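Local coordinates for putative PAS/PAC sensor protein (Nakamurella multipartita DSM 44233, PDB 6HMJ), which senses blue light through a flavin mononucleotide chromophore in a light-oxygen-voltage domain and probably relays the signal to RNA binding and translational regulation, at residues G71-V76 and T93-T98; P89-L94 and V109-S114; A149-A154 and V354-Q359; E181-A186 and R194-V199. One frame throughout, in Å; residues are numbered along the deposited sequence.

Contact 1: residues G71-V76 and T93-T98; sequences GRPVVV and TLTALT
Val74 and Leu94 face each other as an antiparallel hydrogen-bonded pair in the hairpin of strands 74-82 and 85-97, at one side of the 2-1-5-4-3 sheet of the N-terminal PAS fold. The amide and carbonyl of both residues are used across this pair. Val74 N donates to Leu94 O at 3.0 Å, in the carbonyl plane, and Leu94 N returns the bond to Val74 O at 2.9 Å, nearly in line with that C=O. Each oxygen also takes a CA-H contact: Pro73 CA sits 3.3 Å from Leu94 O, and Thr93 CA sits 3.5 Å from Val74 O. The Pro73 contact supplements the Val74 N bond on the same oxygen.

One step on, Val75 and Thr93 form a non-hydrogen-bonded pair, and the backbone of Thr93 bonds to Val109 on the next strand. The pairing sets their side chains side by side, and with Val75 CG2 and Thr93 OG1 each anti to its own carbonyl carbon, these are the branches that meet. Val75 also packs on Phe12 of the second subunit, and Thr95 OG1 makes a weak hydrogen bond to Thr95 OG1 of that subunit. On the other face, Val74 and Ala96 touch Cys67 of helix 54-70. Where that helix ends, Gly71, with positive phi, lays its bare CA 3.8 Å from Ala96 CB.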
loop_
_atom_site.group_PDB
_atom_site.type_symbol
_atom_site.label_atom_id
_atom_site.label_comp_id
_atom_site.label_asym_id
_atom_site.label_seq_id
_atom_site.Cartn_x
_atom_site.Cartn_y
_atom_site.Cartn_z
ATOM N N GLY A 71 -58.048 -10.002 -29.012
ATOM C CA GLY A 71 -57.086 -9.524 -29.981
ATOM C C GLY A 71 -55.974 -8.685 -29.394
ATOM O O GLY A 71 -55.119 -8.199 -30.146
ATOM N N ARG A 72 -55.958 -8.503 -28.078
ATOM C CA ARG A 72 -55.021 -7.740 -27.270
ATOM C C ARG A 72 -53.827 -8.620 -26.906
ATOM O O ARG A 72 -54.005 -9.797 -26.582
ATOM C CB ARG A 72 -55.728 -7.282 -25.996
ATOM C CG ARG A 72 -56.900 -6.332 -26.248
ATOM C CD ARG A 72 -57.687 -6.058 -24.971
ATOM N NE ARG A 72 -58.810 -5.149 -25.190
ATOM C CZ ARG A 72 -59.687 -4.799 -24.251
ATOM N NH1 ARG A 72 -59.585 -5.295 -23.025
ATOM N NH2 ARG A 72 -60.678 -3.966 -24.541
ATOM N N PRO A 73 -52.593 -8.114 -26.944
ATOM C CA PRO A 73 -51.449 -8.970 -26.608
ATOM C C PRO A 73 -51.548 -9.512 -25.189
ATOM O O PRO A 73 -52.123 -8.885 -24.297
ATOM C CB PRO A 73 -50.247 -8.034 -26.771
ATOM C CG PRO A 73 -50.687 -7.068 -27.812
ATOM C CD PRO A 73 -52.160 -6.852 -27.574
ATOM N N VAL A 74 -50.970 -10.694 -24.989
ATOM C CA VAL A 74 -50.998 -11.374 -23.698
ATOM C C VAL A 74 -49.631 -11.987 -23.435
ATOM O O VAL A 74 -48.974 -12.487 -24.354
ATOM C CB VAL A 74 -52.089 -12.465 -23.657
ATOM C CG1 VAL A 74 -52.163 -13.094 -22.273
ATOM C CG2 VAL A 74 -53.438 -11.894 -24.072
ATOM N N VAL A 75 -49.200 -11.943 -22.175
ATOM C CA VAL A 75 -47.968 -12.589 -21.739
ATOM C C VAL A 75 -48.286 -13.473 -20.542
ATOM O O VAL A 75 -49.007 -13.060 -19.628
ATOM C CB VAL A 75 -46.874 -11.562 -21.381
ATOM C CG1 VAL A 75 -45.633 -12.270 -20.858
ATOM C CG2 VAL A 75 -46.537 -10.698 -22.589
ATOM N N VAL A 76 -47.739 -14.687 -20.547
ATOM C CA VAL A 76 -47.977 -15.667 -19.493
ATOM C C VAL A 76 -46.631 -16.211 -19.035
ATOM O O VAL A 76 -45.878 -16.770 -19.842
ATOM C CB VAL A 76 -48.891 -16.812 -19.961
ATOM C CG1 VAL A 76 -48.964 -17.903 -18.901
ATOM C CG2 VAL A 76 -50.284 -16.280 -20.274
ATOM N N THR A 93 -45.470 -15.205 -25.261
ATOM C CA THR A 93 -46.089 -13.985 -25.755
ATOM C C THR A 93 -47.071 -14.349 -26.860
ATOM O O THR A 93 -46.761 -15.164 -27.736
ATOM C CB THR A 93 -45.039 -13.004 -26.280
ATOM O OG1 THR A 93 -44.101 -12.701 -25.240
ATOM C CG2 THR A 93 -45.693 -11.715 -26.755
ATOM N N LEU A 94 -48.250 -13.733 -26.823
ATOM C CA LEU A 94 -49.321 -14.035 -27.765
ATOM C C LEU A 94 -49.781 -12.739 -28.412
ATOM O O LEU A 94 -50.175 -11.800 -27.712
ATOM C CB LEU A 94 -50.491 -14.731 -27.062
ATOM C CG LEU A 94 -50.161 -16.011 -26.292
ATOM C CD1 LEU A 94 -51.259 -16.315 -25.287
ATOM C CD2 LEU A 94 -49.965 -17.187 -27.234
ATOM N N THR A 95 -49.727 -12.689 -29.739
ATOM C CA THR A 95 -50.249 -11.569 -30.508
ATOM C C THR A 95 -51.199 -12.096 -31.574
ATOM O O THR A 95 -51.002 -13.183 -32.126
ATOM C CB THR A 95 -49.129 -10.745 -31.152
ATOM O OG1 THR A 95 -48.265 -11.603 -31.904
ATOM C CG2 THR A 95 -48.320 -10.032 -30.080
ATOM N N ALA A 96 -52.234 -11.311 -31.856
ATOM C CA ALA A 96 -53.288 -11.699 -32.781
ATOM C C ALA A 96 -53.127 -10.985 -34.116
ATOM O O ALA A 96 -52.699 -9.826 -34.172
ATOM C CB ALA A 96 -54.667 -11.387 -32.194
ATOM N N LEU A 97 -53.476 -11.688 -35.187
ATOM C CA LEU A 97 -53.414 -11.155 -36.542
ATOM C C LEU A 97 -54.831 -10.771 -36.952
ATOM O O LEU A 97 -55.670 -11.643 -37.204
ATOM C CB LEU A 97 -52.823 -12.179 -37.509
ATOM C CG LEU A 97 -51.382 -12.636 -37.271
ATOM C CD1 LEU A 97 -51.041 -13.801 -38.191
ATOM C CD2 LEU A 97 -50.404 -11.492 -37.479
ATOM N N THR A 98 -55.095 -9.471 -37.009
ATOM C CA THR A 98 -56.445 -8.972 -37.239
ATOM C C THR A 98 -56.794 -9.009 -38.723
ATOM O O THR A 98 -57.633 -8.239 -39.193
ATOM C CB THR A 98 -56.609 -7.533 -36.719
ATOM O OG1 THR A 98 -56.051 -6.612 -37.663
ATOM C CG2 THR A 98 -55.907 -7.363 -35.377
#

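Contact 2: residues P89-L94 and V109-S114; sequences PAMTTL and VITDLS
Thr92 and Ile110 stand side by side on one face of this antiparallel strand pair, pointing the same way, and Met91 and Thr111 do likewise on the other. Thr92 OG1 lies 3.7 Å from Ile110 CG1; that touch is van der Waals only, since the hydroxyl's polar partners are His78 and Trp60. The Met91 chain bends at chi2 (-135°) and again at chi3, which carries CE round to 3.9 Å from Thr111 OG1, while Met91 CB meets Leu113 CD1 at 4.0 Å. Backbone bonds pair Met91 with Thr111 and Thr93 with Val109 in both directions, and Leu113 N extends the ladder to Pro89 O at 2.7 Å. Asp112 OD1 closes an Asx turn by accepting from Ser114 N above its carboxylate plane. The Pro89 ring rests on this turn, with CG 3.8 Å from Leu113 C and CD 3.9 Å from Ser114 CA. An alanine here lacks those ring carbons and is likely to open a gap against Leu113 and Ser114. Strand 85-97 runs between strands 74-82 and 105-112, the latter flanked by strand 11-18 and leading straight into helix 114-149, while Thr111 and Leu113 pack on Met91 of the second subunit.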
loop_
_atom_site.group_PDB
_atom_site.type_symbol
_atom_site.label_atom_id
_atom_site.label_comp_id
_atom_site.label_asym_id
_atom_site.label_seq_id
_atom_site.Cartn_x
_atom_site.Cartn_y
_atom_site.Cartn_z
ATOM N N PRO A 89 -37.339 -21.817 -16.422
ATOM C CA PRO A 89 -38.255 -20.674 -16.480
ATOM C C PRO A 89 -38.523 -20.280 -17.922
ATOM O O PRO A 89 -37.628 -20.316 -18.770
ATOM C CB PRO A 89 -37.499 -19.576 -15.727
ATOM C CG PRO A 89 -36.066 -19.905 -15.959
ATOM C CD PRO A 89 -35.986 -21.413 -15.998
ATOM N N ALA A 90 -39.767 -19.901 -18.198
ATOM C CA ALA A 90 -40.169 -19.603 -19.562
ATOM C C ALA A 90 -41.242 -18.524 -19.558
ATOM O O ALA A 90 -41.760 -18.127 -18.513
ATOM C CB ALA A 90 -40.672 -20.861 -20.277
ATOM N N MET A 91 -41.567 -18.056 -20.762
ATOM C CA MET A 91 -42.532 -16.981 -20.950
ATOM C C MET A 91 -43.105 -17.113 -22.353
ATOM O O MET A 91 -42.356 -17.316 -23.313
ATOM C CB MET A 91 -41.867 -15.612 -20.754
ATOM C CG MET A 91 -42.788 -14.409 -20.940
ATOM S SD MET A 91 -42.060 -13.078 -21.926
ATOM C CE MET A 91 -41.830 -13.895 -23.505
ATOM N N THR A 92 -44.427 -17.018 -22.464
ATOM C CA THR A 92 -45.108 -17.059 -23.750
ATOM C C THR A 92 -45.695 -15.688 -24.045
ATOM O O THR A 92 -46.331 -15.081 -23.177
ATOM C CB THR A 92 -46.221 -18.110 -23.761
ATOM O OG1 THR A 92 -45.661 -19.404 -23.512
ATOM C CG2 THR A 92 -46.938 -18.125 -25.107
ATOM N N THR A 93 -45.470 -15.205 -25.261
ATOM C CA THR A 93 -46.089 -13.985 -25.755
ATOM C C THR A 93 -47.071 -14.349 -26.860
ATOM O O THR A 93 -46.761 -15.164 -27.736
ATOM C CB THR A 93 -45.039 -13.004 -26.280
ATOM O OG1 THR A 93 -44.101 -12.701 -25.240
ATOM C CG2 THR A 93 -45.693 -11.715 -26.755
ATOM N N LEU A 94 -48.250 -13.733 -26.823
ATOM C CA LEU A 94 -49.321 -14.035 -27.765
ATOM C C LEU A 94 -49.781 -12.739 -28.412
ATOM O O LEU A 94 -50.175 -11.800 -27.712
ATOM C CB LEU A 94 -50.491 -14.731 -27.062
ATOM C CG LEU A 94 -50.161 -16.011 -26.292
ATOM C CD1 LEU A 94 -51.259 -16.315 -25.287
ATOM C CD2 LEU A 94 -49.965 -17.187 -27.234
ATOM N N VAL A 109 -45.086 -16.991 -29.076
ATOM C CA VAL A 109 -43.636 -17.080 -28.974
ATOM C C VAL A 109 -43.331 -17.608 -27.580
ATOM O O VAL A 109 -43.577 -16.916 -26.584
ATOM C CB VAL A 109 -42.947 -15.728 -29.209
ATOM C CG1 VAL A 109 -41.440 -15.862 -29.038
ATOM C CG2 VAL A 109 -43.287 -15.187 -30.589
ATOM N N ILE A 110 -42.797 -18.822 -27.507
ATOM C CA ILE A 110 -42.433 -19.447 -26.241
ATOM C C ILE A 110 -40.929 -19.299 -26.078
ATOM O O ILE A 110 -40.155 -19.789 -26.911
ATOM C CB ILE A 110 -42.857 -20.922 -26.201
ATOM C CG1 ILE A 110 -44.348 -21.041 -26.534
ATOM C CG2 ILE A 110 -42.554 -21.521 -24.832
ATOM C CD1 ILE A 110 -44.871 -22.457 -26.533
ATOM N N THR A 111 -40.512 -18.631 -25.005
ATOM C CA THR A 111 -39.111 -18.311 -24.772
ATOM C C THR A 111 -38.624 -19.039 -23.530
ATOM O O THR A 111 -39.314 -19.060 -22.505
ATOM C CB THR A 111 -38.907 -16.802 -24.611
ATOM O OG1 THR A 111 -39.549 -16.111 -25.690
ATOM C CG2 THR A 111 -37.426 -16.463 -24.609
ATOM N N ASP A 112 -37.444 -19.645 -23.631
ATOM C CA ASP A 112 -36.803 -20.306 -22.502
ATOM C C ASP A 112 -35.887 -19.292 -21.827
ATOM O O ASP A 112 -34.877 -18.880 -22.404
ATOM C CB ASP A 112 -36.024 -21.533 -22.968
ATOM C CG ASP A 112 -35.300 -22.237 -21.832
ATOM O OD1 ASP A 112 -35.406 -21.784 -20.672
ATOM O OD2 ASP A 112 -34.617 -23.247 -22.103
ATOM N N LEU A 113 -36.237 -18.893 -20.607
ATOM C CA LEU A 113 -35.485 -17.887 -19.872
ATOM C C LEU A 113 -34.360 -18.492 -19.042
ATOM O O LEU A 113 -33.768 -17.792 -18.217
ATOM C CB LEU A 113 -36.426 -17.092 -18.962
ATOM C CG LEU A 113 -37.583 -16.369 -19.656
ATOM C CD1 LEU A 113 -38.527 -15.754 -18.632
ATOM C CD2 LEU A 113 -37.067 -15.307 -20.609
ATOM N N SER A 114 -34.052 -19.775 -19.250
ATOM C CA SER A 114 -33.046 -20.443 -18.433
ATOM C C SER A 114 -31.686 -19.771 -18.584
ATOM O O SER A 114 -30.988 -19.534 -17.592
ATOM C CB SER A 114 -32.968 -21.921 -18.820
ATOM O OG SER A 114 -32.235 -22.666 -17.863
#

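Contact 3: residues A149-A154 and V354-Q359; sequences AFDVDA and VERDQQ
Arg356 reaches from helix 351-372 to the backbone of Phe150 and Asp151, in the turn that ends helix 114-149. From CB the chain leaves with CG anti to the backbone N (chi1 178°) and stays extended as far as NE. CG passes Phe150 CB at 4.4 Å and, with CD, runs alongside the Phe150 carbonyl. NE donates to Phe150 O at 2.6 Å, through a distinctly bent bond. A turn at chi4 (-96°) then sets the guanidinium so that NH2 points almost straight at Asp151 O, 2.9 Å away and in the guanidinium plane. Both carbonyl oxygens therefore sit at one edge of the flat group. Asp151 OD2 is 3.7 Å from NH2, well out of that plane, a long salt bridge of charge alone; the firmer partner of this carboxylate is Arg195 of the second subunit. One turn further along the helix, Gln359 lays CG over a face of the Phe150 ring, 3.7 Å from its centroid, a CH-pi contact; its amide plane lies 38° from that of the ring, and OE1 bonds to His164.

Asp151, with positive phi, is the C-prime residue of a Schellman motif, and Arg356 takes both carbonyls at this helix end. With a leucine in its place, Phe150 O and Asp151 O would probably lose these donors, and the turn its polar tie to helix 351-372. The guanidinium probably complements the partial negative charge expected at a helix C-terminus, and its bonds join the ANTAR region to the PAC range of helix 351-372.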
loop_
_atom_site.group_PDB
_atom_site.type_symbol
_atom_site.label_atom_id
_atom_site.label_comp_id
_atom_site.label_asym_id
_atom_site.label_seq_id
_atom_site.Cartn_x
_atom_site.Cartn_y
_atom_site.Cartn_z
ATOM N N ALA A 149 7.446 -0.211 6.607
ATOM C CA ALA A 149 7.582 1.052 7.328
ATOM C C ALA A 149 8.081 0.820 8.748
ATOM O O ALA A 149 8.989 1.515 9.221
ATOM C CB ALA A 149 6.248 1.798 7.344
ATOM N N PHE A 150 7.492 -0.147 9.449
ATOM C CA PHE A 150 7.891 -0.488 10.807
ATOM C C PHE A 150 8.747 -1.747 10.877
ATOM O O PHE A 150 9.073 -2.195 11.980
ATOM C CB PHE A 150 6.656 -0.677 11.699
ATOM C CG PHE A 150 5.784 0.543 11.811
ATOM C CD1 PHE A 150 6.169 1.613 12.598
ATOM C CD2 PHE A 150 4.568 0.610 11.150
ATOM C CE1 PHE A 150 5.369 2.731 12.711
ATOM C CE2 PHE A 150 3.762 1.730 11.264
ATOM C CZ PHE A 150 4.162 2.787 12.043
ATOM N N ASP A 151 9.111 -2.324 9.736
ATOM C CA ASP A 151 9.920 -3.541 9.681
ATOM C C ASP A 151 9.340 -4.627 10.589
ATOM O O ASP A 151 9.962 -5.076 11.555
ATOM C CB ASP A 151 11.375 -3.241 10.045
ATOM C CG ASP A 151 12.290 -4.437 9.836
ATOM O OD1 ASP A 151 12.287 -5.001 8.723
ATOM O OD2 ASP A 151 13.017 -4.808 10.784
ATOM N N VAL A 152 8.121 -5.054 10.252
ATOM C CA VAL A 152 7.451 -6.157 10.924
ATOM C C VAL A 152 6.954 -7.120 9.855
ATOM O O VAL A 152 6.817 -6.763 8.683
ATOM C CB VAL A 152 6.282 -5.686 11.817
ATOM C CG1 VAL A 152 6.789 -4.751 12.902
ATOM C CG2 VAL A 152 5.207 -5.001 10.981
ATOM N N ASP A 153 6.673 -8.353 10.273
ATOM C CA ASP A 153 6.223 -9.370 9.333
ATOM C C ASP A 153 4.757 -9.140 8.964
ATOM O O ASP A 153 4.100 -8.213 9.449
ATOM C CB ASP A 153 6.458 -10.767 9.909
ATOM C CG ASP A 153 5.590 -11.071 11.114
ATOM O OD1 ASP A 153 4.482 -10.508 11.231
ATOM O OD2 ASP A 153 6.023 -11.891 11.951
ATOM N N ALA A 154 4.229 -10.004 8.095
ATOM C CA ALA A 154 2.898 -9.775 7.542
ATOM C C ALA A 154 1.810 -9.969 8.590
ATOM O O ALA A 154 0.840 -9.205 8.629
ATOM C CB ALA A 154 2.662 -10.700 6.351
ATOM N N VAL A 354 11.758 4.586 18.338
ATOM C CA VAL A 354 10.713 4.586 19.357
ATOM C C VAL A 354 9.350 4.357 18.720
ATOM O O VAL A 354 8.500 3.650 19.272
ATOM C CB VAL A 354 10.748 5.901 20.159
ATOM C CG1 VAL A 354 9.437 6.109 20.916
ATOM C CG2 VAL A 354 11.925 5.902 21.121
ATOM N N GLU A 355 9.114 4.963 17.554
ATOM C CA GLU A 355 7.834 4.789 16.877
ATOM C C GLU A 355 7.587 3.322 16.544
ATOM O O GLU A 355 6.463 2.825 16.688
ATOM C CB GLU A 355 7.792 5.645 15.612
ATOM C CG GLU A 355 6.391 6.065 15.203
ATOM C CD GLU A 355 5.786 7.069 16.157
ATOM O OE1 GLU A 355 6.382 8.151 16.334
ATOM O OE2 GLU A 355 4.721 6.768 16.734
ATOM N N ARG A 356 8.625 2.613 16.093
ATOM C CA ARG A 356 8.493 1.182 15.846
ATOM C C ARG A 356 8.270 0.421 17.147
ATOM O O ARG A 356 7.363 -0.413 17.244
ATOM C CB ARG A 356 9.733 0.652 15.128
ATOM C CG ARG A 356 9.702 -0.852 14.869
ATOM C CD ARG A 356 10.962 -1.316 14.160
ATOM N NE ARG A 356 10.903 -2.727 13.786
ATOM C CZ ARG A 356 11.420 -3.723 14.501
ATOM N NH1 ARG A 356 12.047 -3.483 15.646
ATOM N NH2 ARG A 356 11.312 -4.971 14.066
ATOM N N ASP A 357 9.095 0.693 18.162
ATOM C CA ASP A 357 8.941 0.014 19.442
ATOM C C ASP A 357 7.520 0.139 19.977
ATOM O O ASP A 357 7.012 -0.791 20.614
ATOM C CB ASP A 357 9.935 0.579 20.462
ATOM C CG ASP A 357 11.383 0.347 20.060
ATOM O OD1 ASP A 357 11.654 -0.617 19.314
ATOM O OD2 ASP A 357 12.253 1.129 20.498
ATOM N N GLN A 358 6.862 1.277 19.733
ATOM C CA GLN A 358 5.522 1.483 20.269
ATOM C C GLN A 358 4.497 0.616 19.550
ATOM O O GLN A 358 3.604 0.046 20.188
ATOM C CB GLN A 358 5.147 2.964 20.187
ATOM C CG GLN A 358 5.783 3.808 21.280
ATOM C CD GLN A 358 5.371 5.266 21.220
ATOM O OE1 GLN A 358 5.103 5.806 20.148
ATOM N NE2 GLN A 358 5.306 5.908 22.381
ATOM N N GLN A 359 4.608 0.492 18.224
ATOM C CA GLN A 359 3.742 -0.438 17.506
ATOM C C GLN A 359 3.982 -1.863 17.991
ATOM O O GLN A 359 3.035 -2.608 18.265
ATOM C CB GLN A 359 3.975 -0.335 15.999
ATOM C CG GLN A 359 3.747 1.052 15.412
ATOM C CD GLN A 359 2.288 1.472 15.440
ATOM O OE1 GLN A 359 1.386 0.633 15.436
ATOM N NE2 GLN A 359 2.049 2.780 15.455
#

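Contact 4: residues E181-A186 and R194-V199; sequences EGLAAA and RRLSTV
Arg195 brings the one flat side-chain group that takes part here, and it meets Leu183 through water and through its own aliphatic chain. The guanidinium works through its nitrogens, with neither face packed by a side chain of 181-186. NH1 donates to a water at 3.1 Å, and the water in turn gives a hydrogen to Leu183 O at 2.7 Å, tying a carbonyl near the end of helix 172-185 to the charge. NH2 bonds to Leu190 O in the intervening loop, besides its pairing with Asp151 of the second subunit.

Behind the flat group, the carbon chain does the packing. CG and CD of Arg195 lie against Ala186 CB, and CD touches Leu183 CD1 at 4.0 Å, the Leu183 and Arg195 side chains crossing at about a right angle. A bend at chi3 (-44°) follows these carbons and steers the guanidinium to the water. The other branch of Leu183, CD2, meets Leu196 CD1 at 4.3 Å. Val199 lies over backbone: its CG2 is 3.8 Å from Leu183 N and 3.9 Å from Gly182 C. A CB on Gly182 would point at Val199, so the missing side chain lets the valine approach the helix main chain.

Two consecutive helices, 172-185 and 192-202, pack here across a short loop, small Gly182 and Ala186 meeting Val199 and the Arg195 chain. The axes of segments 181-185 and 194-199 come within 9.3 Å, their N-to-C directions 133° apart. Leu183 and Leu196 also reach Ile145 and Ala149 of helix 114-149, and Arg194 N bonds to Glu352 of helix 351-372.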
loop_
_atom_site.group_PDB
_atom_site.type_symbol
_atom_site.label_atom_id
_atom_site.label_comp_id
_atom_site.label_asym_id
_atom_site.label_seq_id
_atom_site.Cartn_x
_atom_site.Cartn_y
_atom_site.Cartn_z
ATOM N N GLU A 181 -4.425 6.826 1.330
ATOM C CA GLU A 181 -4.701 8.196 0.913
ATOM C C GLU A 181 -4.015 9.200 1.833
ATOM O O GLU A 181 -3.411 10.172 1.364
ATOM C CB GLU A 181 -6.210 8.433 0.878
ATOM C CG GLU A 181 -6.933 7.614 -0.187
ATOM C CD GLU A 181 -8.444 7.721 -0.090
ATOM O OE1 GLU A 181 -8.938 8.333 0.880
ATOM O OE2 GLU A 181 -9.139 7.191 -0.985
ATOM N N GLY A 182 -4.094 8.978 3.146
ATOM C CA GLY A 182 -3.500 9.918 4.084
ATOM C C GLY A 182 -1.988 9.966 3.977
ATOM O O GLY A 182 -1.387 11.045 3.957
ATOM N N LEU A 183 -1.352 8.794 3.918
ATOM C CA LEU A 183 0.101 8.743 3.787
ATOM C C LEU A 183 0.559 9.446 2.516
ATOM O O LEU A 183 1.569 10.161 2.521
ATOM C CB LEU A 183 0.573 7.288 3.799
ATOM C CG LEU A 183 2.061 7.035 3.554
ATOM C CD1 LEU A 183 2.908 7.661 4.646
ATOM C CD2 LEU A 183 2.331 5.546 3.459
ATOM N N ALA A 184 -0.170 9.251 1.414
ATOM C CA ALA A 184 0.178 9.926 0.171
ATOM C C ALA A 184 0.157 11.439 0.335
ATOM O O ALA A 184 0.962 12.144 -0.287
ATOM C CB ALA A 184 -0.780 9.502 -0.942
ATOM N N ALA A 185 -0.745 11.956 1.165
ATOM C CA ALA A 185 -0.875 13.388 1.390
ATOM C C ALA A 185 -0.015 13.892 2.542
ATOM O O ALA A 185 0.024 15.103 2.780
ATOM C CB ALA A 185 -2.340 13.743 1.657
ATOM N N ALA A 186 0.672 13.005 3.254
ATOM C CA ALA A 186 1.458 13.416 4.407
ATOM C C ALA A 186 2.659 14.254 3.970
ATOM O O ALA A 186 3.042 14.291 2.798
ATOM C CB ALA A 186 1.921 12.195 5.198
ATOM N N ARG A 194 7.235 8.322 11.881
ATOM C CA ARG A 194 6.506 9.457 12.436
ATOM C C ARG A 194 5.372 9.867 11.506
ATOM O O ARG A 194 4.245 10.104 11.951
ATOM C CB ARG A 194 7.472 10.625 12.662
ATOM C CG ARG A 194 6.847 11.955 13.088
ATOM C CD ARG A 194 6.449 11.958 14.555
ATOM N NE ARG A 194 6.026 13.287 14.990
ATOM C CZ ARG A 194 6.860 14.304 15.197
ATOM N NH1 ARG A 194 8.165 14.152 15.003
ATOM N NH2 ARG A 194 6.389 15.480 15.593
ATOM N N ARG A 195 5.658 9.939 10.207
ATOM C CA ARG A 195 4.652 10.326 9.225
ATOM C C ARG A 195 3.443 9.400 9.273
ATOM O O ARG A 195 2.293 9.855 9.298
ATOM C CB ARG A 195 5.288 10.315 7.835
ATOM C CG ARG A 195 4.549 11.094 6.775
ATOM C CD ARG A 195 5.160 10.819 5.414
ATOM N NE ARG A 195 6.620 10.858 5.471
ATOM C CZ ARG A 195 7.429 10.216 4.632
ATOM N NH1 ARG A 195 6.934 9.467 3.654
ATOM N NH2 ARG A 195 8.742 10.319 4.776
ATOM N N LEU A 196 3.684 8.087 9.277
ATOM C CA LEU A 196 2.582 7.130 9.268
ATOM C C LEU A 196 1.814 7.157 10.585
ATOM O O LEU A 196 0.586 7.018 10.595
ATOM C CB LEU A 196 3.125 5.730 8.986
ATOM C CG LEU A 196 2.124 4.619 8.672
ATOM C CD1 LEU A 196 1.191 5.005 7.537
ATOM C CD2 LEU A 196 2.884 3.347 8.333
ATOM N N SER A 197 2.518 7.335 11.704
ATOM C CA SER A 197 1.850 7.377 13.000
ATOM C C SER A 197 0.828 8.505 13.061
ATOM O O SER A 197 -0.286 8.315 13.565
ATOM C CB SER A 197 2.882 7.532 14.116
ATOM O OG SER A 197 2.248 7.700 15.372
ATOM N N THR A 198 1.184 9.690 12.555
ATOM C CA THR A 198 0.239 10.800 12.557
ATOM C C THR A 198 -0.938 10.551 11.621
ATOM O O THR A 198 -2.001 11.151 11.808
ATOM C CB THR A 198 0.933 12.114 12.174
ATOM O OG1 THR A 198 1.262 12.104 10.779
ATOM C CG2 THR A 198 2.196 12.329 12.998
ATOM N N VAL A 199 -0.777 9.680 10.624
ATOM C CA VAL A 199 -1.906 9.311 9.776
ATOM C C VAL A 199 -2.904 8.474 10.564
ATOM O O VAL A 199 -4.119 8.688 10.484
ATOM C CB VAL A 199 -1.416 8.567 8.521
ATOM C CG1 VAL A 199 -2.589 7.935 7.783
ATOM C CG2 VAL A 199 -0.665 9.518 7.603
HETATM O O HOH W 1 4.264 10.403 2.346
#

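Contacts 1 and 2 share Thr93 and Leu94 on strand 85-97 and are successive hairpins of one PAS sheet, joined directly by a probable Val76 O to Thr92 N bond of 3.0 Å. Contacts 3 and 4 lie far off, with the centres of contacts 1 and 3 about 73 Å apart, among the helices beyond helix 114-149; there Phe150 of contact 3 packs on Leu196 of contact 4, and contact 4 nests within the chain loop that contact 3 closes. Contacts 2 and 3 are buried, contacts 1 and 4 only partly so. The sheet contacts rest on paired backbone bonds, contact 3 on arginine-to-carbonyl bonds, contact 4 on apolar packing and a bridging water.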